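Local atomic coordinates of cytochrome c-552/4 domain-containing protein (Ignicoccus hospitalis KIN4/I, PDB entry 4QO5), a protein that binds multiple c-type hemes as a membrane-associated octaheme cytochrome and probably takes part in electron transfer, although its precise physiological role is unknown. Residues N248-S253 with A281-T286; P242-F247 with I480-A485. All coordinates share one frame; numbering follows the deposited sequence.

Contact 1 (N248-S253 with A281-T286); sequences NVWKES and APTCAT. With HEC (heme c), chain H.
Trp250 and Pro282 meet just ahead of a CxxCH heme c attachment motif, which runs from Cys284 to His288, the axial iron ligand of the same heme. The one hydrogen bond between the segments runs from Trp250 NE1 to Pro282 O at 2.9 Å, with an N-H···O angle of 151°. The oxygen lies in the indole plane, so the ring meets the carbonyl edge-on. The indole reaches from helix 246-252 toward the motif because CG is turned anti to the backbone N (chi1 -177°).

Apolar contacts flank this bond. Thr283 CG2 lies 4.1 Å from Trp250 CZ2, and heme CMC sits 3.3 Å from Trp250 CD1, near the ring plane. With an alanine here, Pro282 O would probably lose this donor, and a gap would be likely to open beside the heme methyl.

Polar groups also fix the start of helix 284-288. Thr283 is its N-cap; Thr286, three residues further on, accepts the Thr283 backbone N-H through OG1, while Thr283 OG1 bonds to Arg230 O. Cys284 SG is the covalent link to heme CAB, and it stands 5.5 Å over the five-membered ring of Trp250, 6° off the normal.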
loop_
_atom_site.group_PDB
_atom_site.type_symbol
_atom_site.label_atom_id
_atom_site.label_comp_id
_atom_site.label_asym_id
_atom_site.label_seq_id
_atom_site.Cartn_x
_atom_site.Cartn_y
_atom_site.Cartn_z
ATOM N N ASN A 248 -5.255 -0.040 6.217
ATOM C CA ASN A 248 -5.489 0.067 4.780
ATOM C C ASN A 248 -6.878 0.598 4.514
ATOM O O ASN A 248 -7.083 1.429 3.637
ATOM C CB ASN A 248 -5.364 -1.300 4.146
ATOM C CG ASN A 248 -4.040 -1.979 4.473
ATOM O OD1 ASN A 248 -3.906 -2.637 5.506
ATOM N ND2 ASN A 248 -3.062 -1.822 3.590
ATOM N N VAL A 249 -7.825 0.110 5.304
ATOM C CA VAL A 249 -9.206 0.583 5.238
ATOM C C VAL A 249 -9.262 2.070 5.561
ATOM O O VAL A 249 -9.884 2.856 4.842
ATOM C CB VAL A 249 -10.084 -0.189 6.235
ATOM C CG1 VAL A 249 -11.396 0.554 6.476
ATOM C CG2 VAL A 249 -10.371 -1.605 5.705
ATOM N N TRP A 250 -8.629 2.464 6.658
ATOM C CA TRP A 250 -8.638 3.873 7.051
ATOM C C TRP A 250 -7.987 4.775 6.008
ATOM O O TRP A 250 -8.481 5.857 5.729
ATOM C CB TRP A 250 -7.934 4.046 8.384
ATOM C CG TRP A 250 -7.951 5.444 8.916
ATOM C CD1 TRP A 250 -8.902 6.002 9.693
ATOM C CD2 TRP A 250 -6.955 6.451 8.704
ATOM N NE1 TRP A 250 -8.568 7.315 9.986
ATOM C CE2 TRP A 250 -7.366 7.603 9.397
ATOM C CE3 TRP A 250 -5.751 6.486 7.993
ATOM C CZ2 TRP A 250 -6.616 8.786 9.396
ATOM C CZ3 TRP A 250 -5.015 7.654 7.989
ATOM C CH2 TRP A 250 -5.438 8.782 8.682
ATOM N N LYS A 251 -6.844 4.348 5.473
ATOM C CA LYS A 251 -6.158 5.116 4.443
ATOM C C LYS A 251 -7.052 5.411 3.233
ATOM O O LYS A 251 -6.994 6.509 2.673
ATOM C CB LYS A 251 -4.860 4.409 4.002
ATOM N N GLU A 252 -7.869 4.441 2.821
ATOM C CA GLU A 252 -8.751 4.672 1.669
ATOM C C GLU A 252 -10.027 5.424 2.049
ATOM O O GLU A 252 -10.681 6.004 1.193
ATOM C CB GLU A 252 -9.074 3.365 0.907
ATOM C CG GLU A 252 -9.911 2.344 1.674
ATOM C CD GLU A 252 -10.608 1.319 0.765
ATOM O OE1 GLU A 252 -10.937 1.657 -0.393
ATOM O OE2 GLU A 252 -10.860 0.180 1.221
ATOM N N SER A 253 -10.372 5.429 3.332
ATOM C CA SER A 253 -11.563 6.126 3.802
ATOM C C SER A 253 -11.415 7.632 3.683
ATOM O O SER A 253 -10.308 8.151 3.674
ATOM C CB SER A 253 -11.839 5.788 5.279
ATOM O OG SER A 253 -10.969 6.496 6.165
ATOM N N ALA A 281 -10.633 15.466 11.212
ATOM C CA ALA A 281 -10.733 14.092 10.702
ATOM C C ALA A 281 -10.131 13.173 11.753
ATOM O O ALA A 281 -9.073 13.470 12.290
ATOM C CB ALA A 281 -9.971 13.932 9.353
ATOM N N PRO A 282 -10.795 12.039 12.028
ATOM C CA PRO A 282 -10.390 11.118 13.103
ATOM C C PRO A 282 -9.305 10.124 12.677
ATOM O O PRO A 282 -9.314 9.644 11.538
ATOM C CB PRO A 282 -11.682 10.362 13.391
ATOM C CG PRO A 282 -12.368 10.312 12.033
ATOM C CD PRO A 282 -12.040 11.611 11.363
ATOM N N THR A 283 -8.372 9.839 13.582
ATOM C CA THR A 283 -7.430 8.746 13.408
ATOM C C THR A 283 -7.826 7.568 14.286
ATOM O O THR A 283 -8.825 7.630 15.014
ATOM C CB THR A 283 -6.006 9.147 13.833
ATOM O OG1 THR A 283 -5.990 9.459 15.238
ATOM C CG2 THR A 283 -5.516 10.341 13.029
ATOM N N CYS A 284 -7.019 6.511 14.243
ATOM C CA CYS A 284 -7.274 5.325 15.064
ATOM C C CYS A 284 -7.506 5.703 16.516
ATOM O O CYS A 284 -8.485 5.274 17.122
ATOM C CB CYS A 284 -6.091 4.375 15.022
ATOM S SG CYS A 284 -5.170 4.392 13.490
ATOM N N ALA A 285 -6.608 6.503 17.078
ATOM C CA ALA A 285 -6.719 6.871 18.498
ATOM C C ALA A 285 -8.022 7.619 18.790
ATOM O O ALA A 285 -8.640 7.408 19.831
ATOM C CB ALA A 285 -5.538 7.704 18.935
ATOM N N THR A 286 -8.438 8.490 17.870
ATOM C CA THR A 286 -9.663 9.280 18.064
ATOM C C THR A 286 -10.838 8.398 18.428
ATOM O O THR A 286 -11.570 8.670 19.387
ATOM C CB THR A 286 -10.058 10.080 16.785
ATOM O OG1 THR A 286 -8.950 10.882 16.337
ATOM C CG2 THR A 286 -11.260 10.968 17.085
HETATM FE FE HEC H . -11.301 1.101 14.092
HETATM C CHA HEC H . -13.150 -1.754 14.652
HETATM C CHB HEC H . -8.399 -0.599 14.713
HETATM C CHC HEC H . -9.547 3.687 12.806
HETATM C CHD HEC H . -14.037 3.018 14.366
HETATM N NA HEC H . -10.871 -0.790 14.601
HETATM C C1A HEC H . -11.767 -1.846 14.697
HETATM C C2A HEC H . -11.013 -3.066 14.849
HETATM C C3A HEC H . -9.703 -2.760 14.841
HETATM C C4A HEC H . -9.580 -1.321 14.704
HETATM C CMA HEC H . -8.498 -3.723 14.981
HETATM C CAA HEC H . -11.658 -4.466 14.958
HETATM C CBA HEC H . -11.555 -4.957 16.408
HETATM C CGA HEC H . -12.416 -6.192 16.464
HETATM O O1A HEC H . -11.928 -7.287 16.086
HETATM O O2A HEC H . -13.610 -6.062 16.846
HETATM N NB HEC H . -9.356 1.478 13.890
HETATM C C1B HEC H . -8.317 0.593 14.081
HETATM C C2B HEC H . -7.174 1.074 13.390
HETATM C C3B HEC H . -7.558 2.230 12.832
HETATM C C4B HEC H . -8.907 2.522 13.162
HETATM C CMB HEC H . -5.828 0.290 13.395
HETATM C CAB HEC H . -6.917 3.253 11.913
HETATM C CBB HEC H . -5.955 2.631 10.896
HETATM N NC HEC H . -11.637 2.982 13.778
HETATM C C1C HEC H . -10.854 3.918 13.131
HETATM C C2C HEC H . -11.539 5.194 13.115
HETATM C C3C HEC H . -12.834 4.853 13.268
HETATM C C4C HEC H . -12.885 3.555 13.853
HETATM C CMC HEC H . -10.998 6.303 12.188
HETATM C CAC HEC H . -14.159 5.650 13.260
HETATM C CBC HEC H . -14.247 6.886 12.353
HETATM N ND HEC H . -13.281 0.692 14.463
HETATM C C1D HEC H . -14.259 1.673 14.486
HETATM C C2D HEC H . -15.538 1.065 14.697
HETATM C C3D HEC H . -15.267 -0.423 14.757
HETATM C C4D HEC H . -13.830 -0.569 14.618
HETATM C CMD HEC H . -16.900 1.789 14.781
HETATM C CAD HEC H . -16.270 -1.554 15.012
HETATM C CBD HEC H . -16.352 -1.616 16.552
HETATM C CGD HEC H . -16.723 -3.007 16.987
HETATM O O1D HEC H . -16.449 -3.958 16.218
HETATM O O2D HEC H . -17.296 -3.179 18.098
#

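Contact 2 (P242-F247 with I480-A485); sequences PDVPAF and IRYGTA. With HEC (heme c), chain H.
Tyr482 meets Val244, Pro245 and Ala246 together, lying between the chain that leads into helix 246-252 and a heme c. Its first torsion, chi1 -89°, is displaced from the usual staggered value, and chi2 of 45° sets the turn of the ring. These torsions turn one edge to the 242-247 backbone.

At that edge Ala246 N lies near the ring plane, 3.5 Å from Tyr482 CD2. Pro245 CD comes equally close to the same carbon, but obliquely, and its side chain slants across that of the tyrosine. Val244 runs alongside Tyr482 and points the same way. Its CG1 is anti to the carbonyl carbon (chi1 -72°), which brings this methyl to 3.6 Å from Tyr482 OH. The backbone makes an inverse gamma turn at Pro245, with Ala246 N donating to Val244 O at 2.7 Å.

On one face of the ring, heme C2A, at the edge of pyrrole ring A, stands 4.3 Å above the plane, displaced toward the rim. The porphyrin is steeply inclined to the phenol ring, so the two do not stack. Tyr482 OH is 3.4 Å from heme CMA. The hydroxyl is not left to apolar neighbours, for it hydrogen-bonds a propionate oxygen of a second heme c. Ala246 CB packs 3.3 Å from heme CMB, and Ala485 CB reaches the porphyrin at its propionate-bearing ring D. The same helix, 464-485, is tied to a neighbouring subunit by a hydrogen bond between Thr484 OG1 and Thr165 OG1 of that subunit.

The whole is a heme c pocket wall of a CxxCH multiheme cytochrome, where Tyr482 lies against one heme c and hydrogen-bonds a propionate of another.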
loop_
_atom_site.group_PDB
_atom_site.type_symbol
_atom_site.label_atom_id
_atom_site.label_comp_id
_atom_site.label_asym_id
_atom_site.label_seq_id
_atom_site.Cartn_x
_atom_site.Cartn_y
_atom_site.Cartn_z
ATOM N N PRO A 242 -3.382 -8.765 4.990
ATOM C CA PRO A 242 -4.754 -9.200 4.676
ATOM C C PRO A 242 -5.631 -9.540 5.869
ATOM O O PRO A 242 -6.851 -9.602 5.698
ATOM C CB PRO A 242 -4.529 -10.478 3.869
ATOM C CG PRO A 242 -3.241 -11.054 4.445
ATOM C CD PRO A 242 -2.393 -9.846 4.810
ATOM N N ASP A 243 -5.027 -9.782 7.033
ATOM C CA ASP A 243 -5.771 -10.320 8.178
ATOM C C ASP A 243 -6.455 -9.269 9.030
ATOM O O ASP A 243 -7.548 -9.492 9.577
ATOM C CB ASP A 243 -4.862 -11.207 9.059
ATOM C CG ASP A 243 -3.514 -10.542 9.422
ATOM O OD1 ASP A 243 -3.101 -10.636 10.613
ATOM O OD2 ASP A 243 -2.835 -9.977 8.525
ATOM N N VAL A 244 -5.818 -8.114 9.165
ATOM C CA VAL A 244 -6.319 -7.116 10.104
ATOM C C VAL A 244 -6.183 -5.713 9.506
ATOM O O VAL A 244 -5.577 -4.836 10.109
ATOM C CB VAL A 244 -5.557 -7.222 11.469
ATOM C CG1 VAL A 244 -5.978 -8.481 12.235
ATOM C CG2 VAL A 244 -4.033 -7.250 11.253
ATOM N N PRO A 245 -6.809 -5.480 8.333
ATOM C CA PRO A 245 -6.458 -4.341 7.473
ATOM C C PRO A 245 -7.010 -3.000 7.938
ATOM O O PRO A 245 -7.502 -2.238 7.100
ATOM C CB PRO A 245 -7.133 -4.700 6.150
ATOM C CG PRO A 245 -8.415 -5.402 6.587
ATOM C CD PRO A 245 -7.927 -6.265 7.772
ATOM N N ALA A 246 -6.971 -2.714 9.234
ATOM C CA ALA A 246 -7.519 -1.447 9.699
ATOM C C ALA A 246 -6.768 -0.231 9.117
ATOM O O ALA A 246 -7.400 0.748 8.696
ATOM C CB ALA A 246 -7.615 -1.412 11.223
ATOM N N PHE A 247 -5.442 -0.313 9.007
ATOM C CA PHE A 247 -4.691 0.790 8.422
ATOM C C PHE A 247 -5.081 1.039 6.972
ATOM O O PHE A 247 -5.220 2.185 6.543
ATOM C CB PHE A 247 -3.173 0.565 8.513
ATOM C CG PHE A 247 -2.372 1.670 7.906
ATOM C CD1 PHE A 247 -2.180 2.852 8.597
ATOM C CD2 PHE A 247 -1.817 1.534 6.638
ATOM C CE1 PHE A 247 -1.446 3.882 8.056
ATOM C CE2 PHE A 247 -1.082 2.565 6.080
ATOM C CZ PHE A 247 -0.892 3.744 6.795
ATOM N N ILE A 480 -14.117 -7.533 5.057
ATOM C CA ILE A 480 -15.449 -6.991 4.770
ATOM C C ILE A 480 -16.026 -6.277 5.986
ATOM O O ILE A 480 -16.582 -5.178 5.882
ATOM C CB ILE A 480 -16.410 -8.107 4.306
ATOM C CG1 ILE A 480 -15.994 -8.600 2.921
ATOM C CG2 ILE A 480 -17.870 -7.594 4.258
ATOM C CD1 ILE A 480 -16.587 -9.951 2.551
ATOM N N ARG A 481 -15.881 -6.906 7.151
ATOM C CA ARG A 481 -16.367 -6.327 8.390
ATOM C C ARG A 481 -15.570 -5.072 8.753
ATOM O O ARG A 481 -16.151 -4.057 9.109
ATOM C CB ARG A 481 -16.308 -7.364 9.515
ATOM C CG ARG A 481 -17.290 -8.517 9.301
ATOM C CD ARG A 481 -17.303 -9.467 10.500
ATOM N NE ARG A 481 -16.109 -10.308 10.581
ATOM C CZ ARG A 481 -16.098 -11.612 10.314
ATOM N NH1 ARG A 481 -17.204 -12.222 9.922
ATOM N NH2 ARG A 481 -14.975 -12.308 10.428
ATOM N N TYR A 482 -14.243 -5.137 8.624
ATOM C CA TYR A 482 -13.406 -3.970 8.901
ATOM C C TYR A 482 -13.768 -2.787 7.998
ATOM O O TYR A 482 -13.830 -1.630 8.452
ATOM C CB TYR A 482 -11.931 -4.307 8.639
ATOM C CG TYR A 482 -11.163 -4.884 9.809
ATOM C CD1 TYR A 482 -11.697 -5.883 10.614
ATOM C CD2 TYR A 482 -9.881 -4.441 10.085
ATOM C CE1 TYR A 482 -10.952 -6.421 11.678
ATOM C CE2 TYR A 482 -9.138 -4.971 11.136
ATOM C CZ TYR A 482 -9.676 -5.948 11.928
ATOM O OH TYR A 482 -8.913 -6.457 12.967
ATOM N N GLY A 483 -13.925 -3.075 6.709
ATOM C CA GLY A 483 -14.186 -2.056 5.700
ATOM C C GLY A 483 -15.536 -1.400 5.924
ATOM O O GLY A 483 -15.705 -0.201 5.708
ATOM N N THR A 484 -16.493 -2.191 6.394
ATOM C CA THR A 484 -17.841 -1.662 6.680
ATOM C C THR A 484 -17.776 -0.801 7.936
ATOM O O THR A 484 -18.268 0.313 7.951
ATOM C CB THR A 484 -18.844 -2.798 6.852
ATOM O OG1 THR A 484 -18.813 -3.623 5.681
ATOM C CG2 THR A 484 -20.273 -2.253 7.066
ATOM N N ALA A 485 -17.105 -1.302 8.974
ATOM C CA ALA A 485 -16.987 -0.565 10.226
ATOM C C ALA A 485 -16.276 0.773 10.064
ATOM O O ALA A 485 -16.635 1.749 10.726
ATOM C CB ALA A 485 -16.256 -1.410 11.280
HETATM FE FE HEC H . -11.301 1.101 14.092
HETATM C CHA HEC H . -13.150 -1.754 14.652
HETATM C CHB HEC H . -8.399 -0.599 14.713
HETATM C CHC HEC H . -9.547 3.687 12.806
HETATM C CHD HEC H . -14.037 3.018 14.366
HETATM N NA HEC H . -10.871 -0.790 14.601
HETATM C C1A HEC H . -11.767 -1.846 14.697
HETATM C C2A HEC H . -11.013 -3.066 14.849
HETATM C C3A HEC H . -9.703 -2.760 14.841
HETATM C C4A HEC H . -9.580 -1.321 14.704
HETATM C CMA HEC H . -8.498 -3.723 14.981
HETATM C CAA HEC H . -11.658 -4.466 14.958
HETATM C CBA HEC H . -11.555 -4.957 16.408
HETATM C CGA HEC H . -12.416 -6.192 16.464
HETATM O O1A HEC H . -11.928 -7.287 16.086
HETATM O O2A HEC H . -13.610 -6.062 16.846
HETATM N NB HEC H . -9.356 1.478 13.890
HETATM C C1B HEC H . -8.317 0.593 14.081
HETATM C C2B HEC H . -7.174 1.074 13.390
HETATM C C3B HEC H . -7.558 2.230 12.832
HETATM C C4B HEC H . -8.907 2.522 13.162
HETATM C CMB HEC H . -5.828 0.290 13.395
HETATM C CAB HEC H . -6.917 3.253 11.913
HETATM C CBB HEC H . -5.955 2.631 10.896
HETATM N NC HEC H . -11.637 2.982 13.778
HETATM C C1C HEC H . -10.854 3.918 13.131
HETATM C C2C HEC H . -11.539 5.194 13.115
HETATM C C3C HEC H . -12.834 4.853 13.268
HETATM C C4C HEC H . -12.885 3.555 13.853
HETATM C CMC HEC H . -10.998 6.303 12.188
HETATM C CAC HEC H . -14.159 5.650 13.260
HETATM C CBC HEC H . -14.247 6.886 12.353
HETATM N ND HEC H . -13.281 0.692 14.463
HETATM C C1D HEC H . -14.259 1.673 14.486
HETATM C C2D HEC H . -15.538 1.065 14.697
HETATM C C3D HEC H . -15.267 -0.423 14.757
HETATM C C4D HEC H . -13.830 -0.569 14.618
HETATM C CMD HEC H . -16.900 1.789 14.781
HETATM C CAD HEC H . -16.270 -1.554 15.012
HETATM C CBD HEC H . -16.352 -1.616 16.552
HETATM C CGD HEC H . -16.723 -3.007 16.987
HETATM O O1D HEC H . -16.449 -3.958 16.218
HETATM O O2D HEC H . -17.296 -3.179 18.098
#

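Followed from the N terminus, the chain enters contact 2 at 242-247 and continues directly along helix 246-252 into the first half of contact 1. Contact 1 closes first, at 281-286, and 27 residues lie between its segments. Contact 2 closes only at 480-485, where 232 residues lie between, so the smaller loop is nested inside the larger one. Their centres are about 11 Å apart, and the shared helix joins them: Val249 CG1 packs 3.8 Å from Tyr482 O, and Val249 CG2 lies against Gly483. Together they tie the CxxCH region and the long helix 464-485 to helix 246-252, around the same heme c.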